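Local coordinates for protein putative isochorismatase hydrolase (Oleispira antarctica, PDB 3LQY) that is probably a hydrolase of the isochorismatase family, at residues D18-Y23 and V31-A36. Numbering follows the deposited sequence.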
ATOM      1  N   ASP A  18     -11.519   5.901   4.978  1.00 46.06           N
ATOM      2  CA  ASP A  18     -11.437   7.379   4.700  1.00 45.36           C
ATOM      3  C   ASP A  18     -10.923   7.808   3.327  1.00 43.49           C
ATOM      4  O   ASP A  18     -11.105   8.972   2.928  1.00 44.43           O
ATOM      5  CB  ASP A  18     -10.650   8.140   5.794  1.00 44.64           C
ATOM      6  CG  ASP A  18     -11.455   8.406   7.077  1.00 48.27           C
ATOM      7  OD1 ASP A  18     -12.693   8.552   7.004  1.00 53.13           O
ATOM      8  OD2 ASP A  18     -10.851   8.446   8.186  1.00 49.34           O
ATOM      9  N   TYR A  19     -10.277   6.888   2.624  1.00 42.16           N
ATOM     10  CA  TYR A  19      -9.753   7.129   1.286  1.00 41.95           C
ATOM     11  C   TYR A  19     -10.710   6.918   0.140  1.00 42.80           C
ATOM     12  O   TYR A  19     -10.460   7.358  -0.956  1.00 41.94           O
ATOM     13  CB  TYR A  19      -8.490   6.276   1.038  1.00 41.26           C
ATOM     14  CG  TYR A  19      -7.205   6.741   1.715  1.00 37.73           C
ATOM     15  CD1 TYR A  19      -7.034   8.058   2.104  1.00 43.62           C
ATOM     16  CD2 TYR A  19      -6.146   5.860   1.892  1.00 38.41           C
ATOM     17  CE1 TYR A  19      -5.827   8.505   2.626  1.00 43.40           C
ATOM     18  CE2 TYR A  19      -4.909   6.271   2.441  1.00 39.60           C
ATOM     19  CZ  TYR A  19      -4.776   7.608   2.819  1.00 40.71           C
ATOM     20  OH  TYR A  19      -3.595   8.014   3.376  1.00 43.46           O
ATOM     21  N   PHE A  20     -11.862   6.340   0.400  1.00 43.93           N
ATOM     22  CA  PHE A  20     -12.774   5.926  -0.656  1.00 45.90           C
ATOM     23  C   PHE A  20     -13.931   6.915  -0.734  1.00 46.95           C
ATOM     24  O   PHE A  20     -14.736   7.055   0.240  1.00 48.08           O
ATOM     25  CB  PHE A  20     -13.362   4.568  -0.268  1.00 45.98           C
ATOM     26  CG  PHE A  20     -12.406   3.405  -0.405  1.00 46.73           C
ATOM     27  CD1 PHE A  20     -12.568   2.506  -1.424  1.00 47.35           C
ATOM     28  CD2 PHE A  20     -11.351   3.220   0.505  1.00 45.57           C
ATOM     29  CE1 PHE A  20     -11.708   1.383  -1.539  1.00 51.27           C
ATOM     30  CE2 PHE A  20     -10.475   2.141   0.401  1.00 45.00           C
ATOM     31  CZ  PHE A  20     -10.654   1.208  -0.616  1.00 49.38           C
ATOM     32  N   SER A  21     -14.127   7.546  -1.875  1.00 47.61           N
ATOM     33  CA  SER A  21     -15.248   8.474  -1.993  1.00 50.55           C
ATOM     34  C   SER A  21     -16.612   7.736  -1.919  1.00 50.36           C
ATOM     35  O   SER A  21     -17.619   8.362  -1.562  1.00 52.91           O
ATOM     36  CB  SER A  21     -15.174   9.277  -3.261  1.00 53.30           C
ATOM     37  OG  SER A  21     -15.156   8.410  -4.372  1.00 59.59           O
ATOM     38  N   THR A  22     -16.631   6.427  -2.214  1.00 48.51           N
ATOM     39  CA  THR A  22     -17.834   5.597  -2.014  1.00 50.03           C
ATOM     40  C   THR A  22     -18.108   5.292  -0.545  1.00 49.45           C
ATOM     41  O   THR A  22     -19.188   4.767  -0.234  1.00 49.29           O
ATOM     42  CB  THR A  22     -17.772   4.262  -2.837  1.00 50.01           C
ATOM     43  OG1 THR A  22     -16.669   3.450  -2.395  1.00 51.02           O
ATOM     44  CG2 THR A  22     -17.618   4.521  -4.348  1.00 55.32           C
ATOM     45  N   TYR A  23     -17.209   5.661   0.367  1.00 46.97           N
ATOM     46  CA  TYR A  23     -17.471   5.488   1.795  1.00 47.96           C
ATOM     47  C   TYR A  23     -18.101   6.706   2.424  1.00 48.58           C
ATOM     48  O   TYR A  23     -17.565   7.800   2.344  1.00 49.29           O
ATOM     49  CB  TYR A  23     -16.222   5.098   2.526  1.00 48.66           C
ATOM     50  CG  TYR A  23     -16.373   4.954   4.014  1.00 52.48           C
ATOM     51  CD1 TYR A  23     -16.923   3.796   4.586  1.00 52.11           C
ATOM     52  CD2 TYR A  23     -15.945   5.969   4.861  1.00 56.60           C
ATOM     53  CE1 TYR A  23     -16.981   3.654   5.943  1.00 54.93           C
ATOM     54  CE2 TYR A  23     -16.054   5.845   6.236  1.00 59.60           C
ATOM     55  CZ  TYR A  23     -16.571   4.705   6.765  1.00 57.88           C
ATOM     56  OH  TYR A  23     -16.641   4.578   8.138  1.00 67.67           O
ATOM     57  N   VAL A  31      -8.513   9.839  -5.477  1.00 48.99           N
ATOM     58  CA  VAL A  31      -8.970   9.634  -6.848  1.00 51.29           C
ATOM     59  C   VAL A  31      -8.740   8.194  -7.260  1.00 50.55           C
ATOM     60  O   VAL A  31      -7.626   7.713  -7.181  1.00 50.70           O
ATOM     61  CB  VAL A  31      -8.218  10.558  -7.824  1.00 53.03           C
ATOM     62  CG1 VAL A  31      -8.549  10.183  -9.251  1.00 56.27           C
ATOM     63  CG2 VAL A  31      -8.548  12.024  -7.528  1.00 54.14           C
ATOM     64  N   GLY A  32      -9.819   7.477  -7.624  1.00 53.08           N
ATOM     65  CA  GLY A  32      -9.660   6.109  -8.161  1.00 52.98           C
ATOM     66  C   GLY A  32      -9.390   5.035  -7.124  1.00 51.73           C
ATOM     67  O   GLY A  32      -8.886   3.932  -7.448  1.00 52.64           O
ATOM     68  N   THR A  33      -9.724   5.294  -5.867  1.00 50.31           N
ATOM     69  CA  THR A  33      -9.416   4.323  -4.827  1.00 49.58           C
ATOM     70  C   THR A  33     -10.135   2.980  -5.047  1.00 50.83           C
ATOM     71  O   THR A  33      -9.579   1.908  -4.827  1.00 50.57           O
ATOM     72  CB  THR A  33      -9.819   4.817  -3.453  1.00 49.73           C
ATOM     73  OG1 THR A  33      -9.573   6.219  -3.336  1.00 48.07           O
ATOM     74  CG2 THR A  33      -9.087   4.022  -2.355  1.00 47.29           C
ATOM     75  N   GLU A  34     -11.390   3.055  -5.461  1.00 52.95           N
ATOM     76  CA  GLU A  34     -12.201   1.840  -5.644  1.00 55.35           C
ATOM     77  C   GLU A  34     -11.574   0.915  -6.683  1.00 57.57           C
ATOM     78  O   GLU A  34     -11.396  -0.305  -6.433  1.00 57.68           O
ATOM     79  CB  GLU A  34     -13.631   2.234  -6.035  1.00 56.32           C
ATOM     80  CG  GLU A  34     -14.423   2.826  -4.898  1.00 55.13           C
ATOM     81  CD  GLU A  34     -14.062   4.234  -4.504  1.00 55.88           C
ATOM     82  OE1 GLU A  34     -13.229   4.909  -5.200  1.00 56.30           O
ATOM     83  OE2 GLU A  34     -14.556   4.653  -3.450  1.00 54.32           O
ATOM     84  N   ALA A  35     -11.224   1.497  -7.838  1.00 58.96           N
ATOM     85  CA  ALA A  35     -10.553   0.753  -8.892  1.00 62.41           C
ATOM     86  C   ALA A  35      -9.214   0.177  -8.420  1.00 60.93           C
ATOM     87  O   ALA A  35      -8.887  -0.979  -8.754  1.00 62.41           O
ATOM     88  CB  ALA A  35     -10.323   1.615 -10.172  1.00 64.84           C
ATOM     89  N   ALA A  36      -8.411   0.998  -7.704  1.00 58.08           N
ATOM     90  CA  ALA A  36      -7.168   0.543  -7.167  1.00 55.35           C
ATOM     91  C   ALA A  36      -7.301  -0.653  -6.243  1.00 56.09           C
ATOM     92  O   ALA A  36      -6.539  -1.616  -6.324  1.00 56.58           O
ATOM     93  CB  ALA A  36      -6.420   1.729  -6.453  1.00 52.89           C
TER
HETATM   94  O   HOH W   1     -12.504   7.333  -4.153  1.00 54.18           O
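A bend at chi2 of E34 (74°) brings its carboxylate up against the type I beta turn F20-Y23, while T33, with CG2 anti to its backbone N, lays that methyl on the F20 ring and leaves OG1 for the carbonyl of Y19. The contact joins the loop after strand 8-13 to the first turn of helix 33-49, G32 being the N-cap, within the six-stranded parallel alpha/beta fold of the isochorismatase family. T22 grips E34 OE2 twice: T22 OG1 donates at 2.7 Å to the anti lone pair, and T22 N at 3.0 Å approaches from the syn side, 33° out of the carboxylate plane. The other carboxylate oxygen, E34 OE1, accepts from a water that in turn takes the N-H of S21, so both oxygens are tied to the turn. A glutamine here would probably either set an amide N-H against T22 N, which would lose its acceptor, or present one to the bridging water, which now donates to E34 OE1. T33 CG2 sits 3.5 Å from the F20 ring centroid, a CH-pi contact nearly on the ring normal, and the same ring stacks on H79. Y19 meets the F69 ring edge-to-face. T33 OG1 donates to Y19 O at 2.8 Å, coming from above the carbonyl plane with a C=O...OG1 angle of 134°.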